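Chromosomal replication initiator protein dnaA (Aquifex aeolicus, PDB 1L8Q) probably initiates and regulates chromosomal replication, its ATP form assembling through an AAA+ domain at the origin, with a helix-turn-helix domain for duplex DNA. Local coordinates at residues M95-D100 and F124-L129; D228-I233 and C272-I277; M265-K270 and F314-A319. All coordinates share one frame; numbering follows the deposited sequence.

Interaction 1: residues M95-D100 and F124-L129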
loop_
_atom_site.group_PDB
_atom_site.type_symbol
_atom_site.label_atom_id
_atom_site.label_comp_id
_atom_site.label_asym_id
_atom_site.label_seq_id
_atom_site.Cartn_x
_atom_site.Cartn_y
_atom_site.Cartn_z
HETATM N N MSE A 95 -28.891 -10.722 4.224
HETATM C CA MSE A 95 -28.264 -9.513 4.718
HETATM C C MSE A 95 -27.738 -8.713 3.534
HETATM O O MSE A 95 -28.176 -7.590 3.265
HETATM C CB MSE A 95 -27.078 -9.883 5.620
HETATM C CG MSE A 95 -26.744 -8.873 6.740
HETATM SE SE MSE A 95 -25.092 -9.353 7.800
HETATM C CE MSE A 95 -25.308 -11.322 7.924
ATOM N N TYR A 96 -26.799 -9.317 2.816
ATOM C CA TYR A 96 -26.116 -8.644 1.740
ATOM C C TYR A 96 -27.034 -8.298 0.573
ATOM O O TYR A 96 -26.838 -7.277 -0.093
ATOM C CB TYR A 96 -24.910 -9.473 1.281
ATOM C CG TYR A 96 -23.707 -9.262 2.148
ATOM C CD1 TYR A 96 -22.861 -8.180 1.940
ATOM C CD2 TYR A 96 -23.437 -10.108 3.214
ATOM C CE1 TYR A 96 -21.768 -7.959 2.748
ATOM C CE2 TYR A 96 -22.344 -9.889 4.041
ATOM C CZ TYR A 96 -21.509 -8.808 3.797
ATOM O OH TYR A 96 -20.408 -8.574 4.614
ATOM N N LYS A 97 -28.055 -9.128 0.351
ATOM C CA LYS A 97 -28.931 -8.948 -0.797
ATOM C C LYS A 97 -29.923 -7.817 -0.606
ATOM O O LYS A 97 -30.598 -7.399 -1.550
ATOM C CB LYS A 97 -29.666 -10.252 -1.122
ATOM C CG LYS A 97 -28.837 -11.215 -1.924
ATOM C CD LYS A 97 -29.521 -12.535 -2.127
ATOM C CE LYS A 97 -28.564 -13.522 -2.771
ATOM N NZ LYS A 97 -29.110 -14.903 -2.778
ATOM N N SER A 98 -29.973 -7.283 0.600
ATOM C CA SER A 98 -31.005 -6.318 0.928
ATOM C C SER A 98 -30.537 -4.883 1.074
ATOM O O SER A 98 -31.293 -4.043 1.520
ATOM C CB SER A 98 -31.654 -6.714 2.234
ATOM O OG SER A 98 -30.952 -6.095 3.290
ATOM N N VAL A 99 -29.300 -4.590 0.730
ATOM C CA VAL A 99 -28.807 -3.238 0.943
ATOM C C VAL A 99 -29.088 -2.328 -0.247
ATOM O O VAL A 99 -29.452 -2.795 -1.316
ATOM C CB VAL A 99 -27.289 -3.233 1.242
ATOM C CG1 VAL A 99 -26.994 -4.012 2.512
ATOM C CG2 VAL A 99 -26.518 -3.807 0.088
ATOM N N ASP A 100 -28.942 -1.023 -0.043
ATOM C CA ASP A 100 -29.009 -0.069 -1.143
ATOM C C ASP A 100 -27.590 0.175 -1.671
ATOM O O ASP A 100 -27.406 0.627 -2.799
ATOM C CB ASP A 100 -29.570 1.276 -0.679
ATOM C CG ASP A 100 -30.928 1.157 0.001
ATOM O OD1 ASP A 100 -31.862 0.576 -0.599
ATOM O OD2 ASP A 100 -31.161 1.647 1.130
ATOM N N PHE A 124 -24.040 -10.105 -5.928
ATOM C CA PHE A 124 -23.802 -9.100 -6.965
ATOM C C PHE A 124 -24.990 -9.022 -7.975
ATOM O O PHE A 124 -25.574 -7.940 -8.189
ATOM C CB PHE A 124 -22.501 -9.429 -7.701
ATOM C CG PHE A 124 -22.083 -8.393 -8.697
ATOM C CD1 PHE A 124 -21.042 -7.519 -8.413
ATOM C CD2 PHE A 124 -22.710 -8.302 -9.923
ATOM C CE1 PHE A 124 -20.644 -6.578 -9.322
ATOM C CE2 PHE A 124 -22.316 -7.345 -10.852
ATOM C CZ PHE A 124 -21.283 -6.492 -10.558
ATOM N N ASN A 125 -25.334 -10.163 -8.586
ATOM C CA ASN A 125 -26.466 -10.217 -9.507
ATOM C C ASN A 125 -27.749 -9.630 -8.906
ATOM O O ASN A 125 -28.437 -8.829 -9.542
ATOM C CB ASN A 125 -26.738 -11.655 -9.938
ATOM C CG ASN A 125 -26.269 -11.938 -11.323
ATOM O OD1 ASN A 125 -27.077 -12.237 -12.223
ATOM N ND2 ASN A 125 -24.951 -11.850 -11.531
ATOM N N THR A 126 -28.078 -10.049 -7.689
ATOM C CA THR A 126 -29.307 -9.604 -7.054
ATOM C C THR A 126 -29.316 -8.091 -6.939
ATOM O O THR A 126 -30.231 -7.424 -7.425
ATOM C CB THR A 126 -29.471 -10.232 -5.647
ATOM O OG1 THR A 126 -29.721 -11.632 -5.767
ATOM C CG2 THR A 126 -30.720 -9.709 -4.983
ATOM N N LEU A 127 -28.301 -7.546 -6.285
ATOM C CA LEU A 127 -28.233 -6.113 -6.135
ATOM C C LEU A 127 -28.303 -5.464 -7.511
ATOM O O LEU A 127 -28.980 -4.448 -7.704
ATOM C CB LEU A 127 -26.960 -5.713 -5.423
ATOM C CG LEU A 127 -26.877 -6.182 -3.972
ATOM C CD1 LEU A 127 -25.597 -5.714 -3.335
ATOM C CD2 LEU A 127 -28.076 -5.691 -3.172
ATOM N N TYR A 128 -27.634 -6.079 -8.478
ATOM C CA TYR A 128 -27.574 -5.526 -9.819
ATOM C C TYR A 128 -28.960 -5.493 -10.501
ATOM O O TYR A 128 -29.373 -4.459 -11.044
ATOM C CB TYR A 128 -26.546 -6.290 -10.659
ATOM C CG TYR A 128 -26.318 -5.708 -12.013
ATOM C CD1 TYR A 128 -25.387 -4.700 -12.206
ATOM C CD2 TYR A 128 -27.019 -6.168 -13.110
ATOM C CE1 TYR A 128 -25.171 -4.161 -13.441
ATOM C CE2 TYR A 128 -26.813 -5.631 -14.341
ATOM C CZ TYR A 128 -25.883 -4.622 -14.502
ATOM O OH TYR A 128 -25.666 -4.081 -15.750
ATOM N N LEU A 129 -29.678 -6.611 -10.456
ATOM C CA LEU A 129 -30.988 -6.685 -11.091
ATOM C C LEU A 129 -31.943 -5.711 -10.435
ATOM O O LEU A 129 -32.948 -5.346 -11.010
ATOM C CB LEU A 129 -31.557 -8.109 -11.007
ATOM C CG LEU A 129 -30.911 -9.174 -11.908
ATOM C CD1 LEU A 129 -31.491 -10.564 -11.619
ATOM C CD2 LEU A 129 -31.075 -8.808 -13.365
#
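Lys-97, on segment 95-100, lays its aliphatic chain across Thr-126 of helix 114-129, the two side chains meeting at about a right angle. CG stands beside the backbone N, anti to the carbonyl carbon (chi1 -81°), and beyond it the chain is fully extended, which draws the methylenes over the threonine one after another. Lys-97 CB meets the methyl CG2 of Thr-126 at 4.0 Å. Lys-97 CG is 3.9 Å from Thr-126 CG2 and lies equally near the threonine CB. Further out, CD passes to the hydroxyl branch, and Lys-97 CE approaches Thr-126 OG1 at 3.7 Å in van der Waals contact; the hydroxyl is hydrogen-bonded to His-122 O, one turn back in its own helix. With an alanine here, the outer side of Thr-126 would probably lose its methylene cover and its hydroxyl would be more open to water. Deeper in, Leu-127 fits against the backbone of the other segment. Leu-127 CD2 is 3.5 Å from Lys-97 O and also borders the carbonyl oxygens of Tyr-96 and Val-99, while Leu-127 CD1 touches Val-99 CG2 at 4.0 Å. Ser-98 gives both N and OG to Met-95 O from one face of that carbonyl. Tyr-96 and Leu-127 both reach Leu-102 on strand 101-105, so the two helices lie together on one face of the parallel sheet, as the helices of successive beta-alpha-beta crossovers (68-72 to 101-105, then 101-105 to 133-138) in the P-loop AAA+ fold.

Interaction 2: residues D228-I233 and C272-I277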
loop_
_atom_site.group_PDB
_atom_site.type_symbol
_atom_site.label_atom_id
_atom_site.label_comp_id
_atom_site.label_asym_id
_atom_site.label_seq_id
_atom_site.Cartn_x
_atom_site.Cartn_y
_atom_site.Cartn_z
ATOM N N ASP A 228 25.539 7.446 7.495
ATOM C CA ASP A 228 26.967 7.257 7.712
ATOM C C ASP A 228 27.249 5.786 7.891
ATOM O O ASP A 228 28.217 5.254 7.345
ATOM C CB ASP A 228 27.449 8.001 8.965
ATOM C CG ASP A 228 27.485 9.524 8.787
ATOM O OD1 ASP A 228 27.454 10.030 7.631
ATOM O OD2 ASP A 228 27.550 10.302 9.768
ATOM N N LYS A 229 26.414 5.119 8.676
ATOM C CA LYS A 229 26.649 3.714 8.942
ATOM C C LYS A 229 26.568 2.892 7.659
ATOM O O LYS A 229 27.388 2.014 7.435
ATOM C CB LYS A 229 25.691 3.192 10.003
ATOM C CG LYS A 229 26.055 3.616 11.407
ATOM C CD LYS A 229 25.173 2.889 12.420
ATOM C CE LYS A 229 25.490 3.308 13.839
ATOM N NZ LYS A 229 24.464 4.210 14.326
ATOM N N LEU A 230 25.589 3.200 6.814
ATOM C CA LEU A 230 25.437 2.512 5.546
ATOM C C LEU A 230 26.692 2.683 4.697
ATOM O O LEU A 230 27.046 1.815 3.908
ATOM C CB LEU A 230 24.228 3.037 4.787
ATOM C CG LEU A 230 22.891 2.567 5.318
ATOM C CD1 LEU A 230 21.870 2.576 4.186
ATOM C CD2 LEU A 230 23.026 1.178 5.930
HETATM N N MSE A 231 27.359 3.810 4.856
HETATM C CA MSE A 231 28.575 4.047 4.112
HETATM C C MSE A 231 29.691 3.223 4.739
HETATM O O MSE A 231 30.562 2.693 4.036
HETATM C CB MSE A 231 28.919 5.540 4.110
HETATM C CG MSE A 231 30.131 5.926 3.270
HETATM SE SE MSE A 231 29.882 5.711 1.331
HETATM C CE MSE A 231 27.877 5.765 1.262
ATOM N N GLN A 232 29.649 3.096 6.062
ATOM C CA GLN A 232 30.627 2.292 6.775
ATOM C C GLN A 232 30.538 0.854 6.295
ATOM O O GLN A 232 31.551 0.175 6.170
ATOM C CB GLN A 232 30.391 2.354 8.281
ATOM C CG GLN A 232 31.097 3.491 8.995
ATOM C CD GLN A 232 30.916 3.415 10.505
ATOM O OE1 GLN A 232 29.968 3.981 11.055
ATOM N NE2 GLN A 232 31.813 2.702 11.175
ATOM N N ILE A 233 29.324 0.394 6.011
ATOM C CA ILE A 233 29.144 -0.962 5.513
ATOM C C ILE A 233 29.749 -1.111 4.117
ATOM O O ILE A 233 30.333 -2.142 3.791
ATOM C CB ILE A 233 27.668 -1.370 5.543
ATOM C CG1 ILE A 233 27.287 -1.813 6.958
ATOM C CG2 ILE A 233 27.412 -2.493 4.568
ATOM C CD1 ILE A 233 25.849 -2.167 7.122
ATOM N N CYS A 272 21.739 -3.250 9.146
ATOM C CA CYS A 272 21.313 -1.951 9.653
ATOM C C CYS A 272 19.820 -1.684 9.535
ATOM O O CYS A 272 19.362 -0.607 9.907
ATOM C CB CYS A 272 22.086 -0.823 8.983
ATOM S SG CYS A 272 23.831 -0.774 9.421
ATOM N N SER A 273 19.064 -2.656 9.026
ATOM C CA SER A 273 17.609 -2.494 8.909
ATOM C C SER A 273 17.229 -1.264 8.106
ATOM O O SER A 273 16.327 -0.535 8.485
ATOM C CB SER A 273 16.971 -2.396 10.292
ATOM O OG SER A 273 16.945 -3.668 10.918
ATOM N N ALA A 274 17.938 -1.025 7.012
ATOM C CA ALA A 274 17.639 0.106 6.156
ATOM C C ALA A 274 16.572 -0.265 5.148
ATOM O O ALA A 274 16.572 -1.361 4.598
ATOM C CB ALA A 274 18.882 0.576 5.455
ATOM N N SER A 275 15.653 0.645 4.905
ATOM C CA SER A 275 14.602 0.381 3.947
ATOM C C SER A 275 15.180 0.327 2.548
ATOM O O SER A 275 16.292 0.808 2.318
ATOM C CB SER A 275 13.517 1.455 4.034
ATOM O OG SER A 275 14.097 2.740 4.073
ATOM N N LEU A 276 14.421 -0.275 1.626
ATOM C CA LEU A 276 14.803 -0.364 0.224
ATOM C C LEU A 276 15.165 1.018 -0.275
ATOM O O LEU A 276 16.281 1.254 -0.734
ATOM C CB LEU A 276 13.647 -0.921 -0.606
ATOM C CG LEU A 276 13.091 -2.288 -0.211
ATOM C CD1 LEU A 276 11.793 -2.569 -0.954
ATOM C CD2 LEU A 276 14.123 -3.389 -0.469
ATOM N N ILE A 277 14.216 1.939 -0.163
ATOM C CA ILE A 277 14.446 3.307 -0.583
ATOM C C ILE A 277 15.774 3.793 -0.030
ATOM O O ILE A 277 16.618 4.274 -0.780
ATOM C CB ILE A 277 13.305 4.220 -0.117
ATOM C CG1 ILE A 277 11.967 3.725 -0.672
ATOM C CG2 ILE A 277 13.558 5.656 -0.567
ATOM C CD1 ILE A 277 11.476 4.504 -1.881
#
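Cys-272 and Ala-274 receive Leu-230 and Ile-233 of helix 216-241 just where the chain turns from helix 258-272 into helix 276-282, within the helix-turn-helix region of the DNA-binding domain IV. The contact is wholly apolar. Leu-230 holds CG beside its backbone N (chi1 -75°), and its two methyls divide the work: CD2 lies 3.8 Å from Cys-272 CB, and CD1 lies 3.8 Å from Ala-274 CB. One leucine therefore spans the turn, with Cys-268 and Ala-282 also against it. Between its two partners Ser-273 takes a positive phi (56°), the left-handed step that ends helix 258-272, and it faces away while its neighbours on each side point their CB atoms at helix 216-241. Ser-275 then occupies the N-cap of helix 276-282. Lys-229 adds the foot of its side chain, CB near the sulfur, before its amine end leads off. Ile-233, also packed on Leu-267 and on Ile-323 of helix 308-323, sends its CG1 branch forward. On Cys-272 the sulfur sits anti to the carbonyl carbon (chi1 -68°), so that SG rests against CD1 of Ile-233 and lies 4.1 Å from CD2 of Leu-230.

Interaction 3: residues M265-K270 and F314-A319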
loop_
_atom_site.group_PDB
_atom_site.type_symbol
_atom_site.label_atom_id
_atom_site.label_comp_id
_atom_site.label_asym_id
_atom_site.label_seq_id
_atom_site.Cartn_x
_atom_site.Cartn_y
_atom_site.Cartn_z
HETATM N N MSE A 265 24.310 -4.232 -0.307
HETATM C CA MSE A 265 22.890 -3.955 -0.180
HETATM C C MSE A 265 22.284 -4.911 0.845
HETATM O O MSE A 265 21.513 -4.499 1.715
HETATM C CB MSE A 265 22.186 -4.100 -1.530
HETATM C CG MSE A 265 22.537 -3.015 -2.523
HETATM SE SE MSE A 265 21.846 -3.362 -4.305
HETATM C CE MSE A 265 22.476 -1.761 -5.177
ATOM N N TYR A 266 22.661 -6.185 0.751
ATOM C CA TYR A 266 22.176 -7.197 1.684
ATOM C C TYR A 266 22.550 -6.838 3.114
ATOM O O TYR A 266 21.726 -6.928 4.026
ATOM C CB TYR A 266 22.729 -8.581 1.325
ATOM C CG TYR A 266 22.219 -9.682 2.220
ATOM C CD1 TYR A 266 21.024 -10.339 1.935
ATOM C CD2 TYR A 266 22.927 -10.065 3.353
ATOM C CE1 TYR A 266 20.552 -11.350 2.755
ATOM C CE2 TYR A 266 22.464 -11.063 4.178
ATOM C CZ TYR A 266 21.279 -11.709 3.877
ATOM O OH TYR A 266 20.817 -12.706 4.702
ATOM N N LEU A 267 23.790 -6.420 3.307
ATOM C CA LEU A 267 24.252 -6.056 4.634
ATOM C C LEU A 267 23.544 -4.799 5.157
ATOM O O LEU A 267 23.231 -4.699 6.350
ATOM C CB LEU A 267 25.768 -5.880 4.647
ATOM C CG LEU A 267 26.565 -7.157 4.371
ATOM C CD1 LEU A 267 27.965 -7.045 4.934
ATOM C CD2 LEU A 267 25.861 -8.349 4.967
ATOM N N CYS A 268 23.297 -3.844 4.263
ATOM C CA CYS A 268 22.589 -2.627 4.635
ATOM C C CYS A 268 21.190 -3.006 5.032
ATOM O O CYS A 268 20.656 -2.505 6.023
ATOM C CB CYS A 268 22.537 -1.646 3.466
ATOM S SG CYS A 268 23.997 -0.594 3.290
ATOM N N ARG A 269 20.596 -3.909 4.266
ATOM C CA ARG A 269 19.247 -4.357 4.555
ATOM C C ARG A 269 19.206 -5.183 5.829
ATOM O O ARG A 269 18.443 -4.893 6.732
ATOM C CB ARG A 269 18.672 -5.166 3.379
ATOM C CG ARG A 269 17.232 -5.623 3.572
ATOM C CD ARG A 269 16.235 -4.502 3.839
ATOM N NE ARG A 269 14.894 -4.876 3.408
ATOM C CZ ARG A 269 13.784 -4.242 3.756
ATOM N NH1 ARG A 269 13.839 -3.182 4.558
ATOM N NH2 ARG A 269 12.611 -4.668 3.302
ATOM N N LYS A 270 20.062 -6.189 5.917
ATOM C CA LYS A 270 19.966 -7.133 7.024
ATOM C C LYS A 270 20.652 -6.692 8.319
ATOM O O LYS A 270 20.177 -7.005 9.419
ATOM C CB LYS A 270 20.444 -8.520 6.585
ATOM C CG LYS A 270 19.595 -9.133 5.467
ATOM C CD LYS A 270 18.139 -9.319 5.907
ATOM C CE LYS A 270 17.414 -10.331 5.027
ATOM N NZ LYS A 270 16.214 -10.891 5.711
ATOM N N PHE A 314 29.313 -14.479 8.328
ATOM C CA PHE A 314 30.501 -13.928 8.946
ATOM C C PHE A 314 30.609 -12.417 8.688
ATOM O O PHE A 314 31.006 -11.648 9.568
ATOM C CB PHE A 314 31.731 -14.646 8.412
ATOM C CG PHE A 314 33.012 -14.115 8.945
ATOM C CD1 PHE A 314 33.443 -14.463 10.211
ATOM C CD2 PHE A 314 33.794 -13.266 8.186
ATOM C CE1 PHE A 314 34.637 -13.975 10.708
ATOM C CE2 PHE A 314 34.978 -12.770 8.679
ATOM C CZ PHE A 314 35.404 -13.129 9.942
ATOM N N LEU A 315 30.254 -12.001 7.479
ATOM C CA LEU A 315 30.295 -10.597 7.115
ATOM C C LEU A 315 29.290 -9.800 7.953
ATOM O O LEU A 315 29.574 -8.680 8.396
ATOM C CB LEU A 315 30.001 -10.425 5.622
ATOM C CG LEU A 315 31.010 -11.044 4.654
ATOM C CD1 LEU A 315 30.589 -10.800 3.215
ATOM C CD2 LEU A 315 32.389 -10.479 4.911
ATOM N N GLU A 316 28.119 -10.396 8.169
ATOM C CA GLU A 316 27.066 -9.782 8.960
ATOM C C GLU A 316 27.559 -9.496 10.362
ATOM O O GLU A 316 27.374 -8.402 10.883
ATOM C CB GLU A 316 25.846 -10.702 9.025
ATOM C CG GLU A 316 25.081 -10.825 7.721
ATOM C CD GLU A 316 23.977 -11.856 7.802
ATOM O OE1 GLU A 316 23.974 -12.646 8.767
ATOM O OE2 GLU A 316 23.107 -11.872 6.907
ATOM N N LYS A 317 28.202 -10.486 10.968
ATOM C CA LYS A 317 28.677 -10.361 12.340
ATOM C C LYS A 317 29.786 -9.319 12.473
ATOM O O LYS A 317 29.786 -8.504 13.391
ATOM C CB LYS A 317 29.124 -11.725 12.876
ATOM C CG LYS A 317 27.966 -12.722 13.041
ATOM C CD LYS A 317 28.452 -14.167 13.122
ATOM C CE LYS A 317 27.278 -15.142 13.287
ATOM N NZ LYS A 317 26.152 -14.837 12.341
ATOM N N GLN A 318 30.727 -9.337 11.545
ATOM C CA GLN A 318 31.792 -8.353 11.569
ATOM C C GLN A 318 31.223 -6.941 11.398
ATOM O O GLN A 318 31.486 -6.056 12.216
ATOM C CB GLN A 318 32.835 -8.666 10.502
ATOM C CG GLN A 318 33.599 -9.952 10.768
ATOM C CD GLN A 318 34.329 -9.946 12.115
ATOM O OE1 GLN A 318 35.136 -9.054 12.389
ATOM N NE2 GLN A 318 34.060 -10.954 12.940
ATOM N N ALA A 319 30.432 -6.743 10.347
ATOM C CA ALA A 319 29.764 -5.466 10.127
ATOM C C ALA A 319 29.086 -4.969 11.407
ATOM O O ALA A 319 29.214 -3.803 11.768
ATOM C CB ALA A 319 28.751 -5.580 9.010
#
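Tyr-266 is the first residue of 265-270 to meet helix 308-323, and it does so through its ring edge and Glu-316. The ring extends toward the other helix because a chi1 of -178° carries CG away from the backbone N, and the carboxylate of Glu-316 comes up at the CE2 corner of the ring, beside the hydroxyl. The ring and carboxylate planes are 4° apart, and OE2 lies at the ring edge, near its plane. Glu-316 OE2 also receives a weak hydrogen bond from Tyr-266 OH at 3.3 Å. The tyrosine packs further on Ile-295 and Val-298 of helix 290-300. Leu-267 comes next and uses both branches. Leu-267 CD2 lies 3.8 Å from Glu-316 CG and sits at the edge of the Tyr-266 ring as well, while Leu-267 CD1 turns inward to Leu-315 CB at 4.0 Å and to Ala-319 CB at 4.4 Å. Here the helices of domain IV close on a common core: the segments 265-270 and 314-319 cross at -58°, their axes 10.4 Å apart, and helix 216-241 covers the inner side, placing Ile-233 on Leu-267 and Tyr-240 on Leu-315. One turn after Tyr-266, Lys-270 brings its aliphatic part back to the contact. Lys-270 CG lies 3.4 Å above the plane of the Tyr-266 ring, displaced toward the rim, and Lys-270 CB is 4.3 Å from Glu-316 OE2. The ammonium group runs the other way, leaving Lys-270 NZ 7.1 Å from Glu-316 OE2, too far for a salt bridge with that carboxylate.

Interaction 1 belongs to the AAA+ domain, whereas interactions 2 and 3 share domain IV, on the opposite side of the chain's centre; the nearest atoms of interaction 1 and either of the others are about 33 Å apart. Interaction 1 lies near the single-stranded DNA site, the side chain of Tyr-96 about 9 Å from that of Thr-116. Interactions 2 and 3, with centres 10 Å apart, are joined directly. Ala-274 N probably hydrogen-bonds to Cys-268 O (3.2 Å), and Arg-269 NH1 probably to Ala-274 O (3.3 Å), tying 272-277 to 265-270. Helix 216-241 supplies one side of interaction 2 and also packs on interaction 3; both lie away from the nucleotide and single-stranded DNA sites.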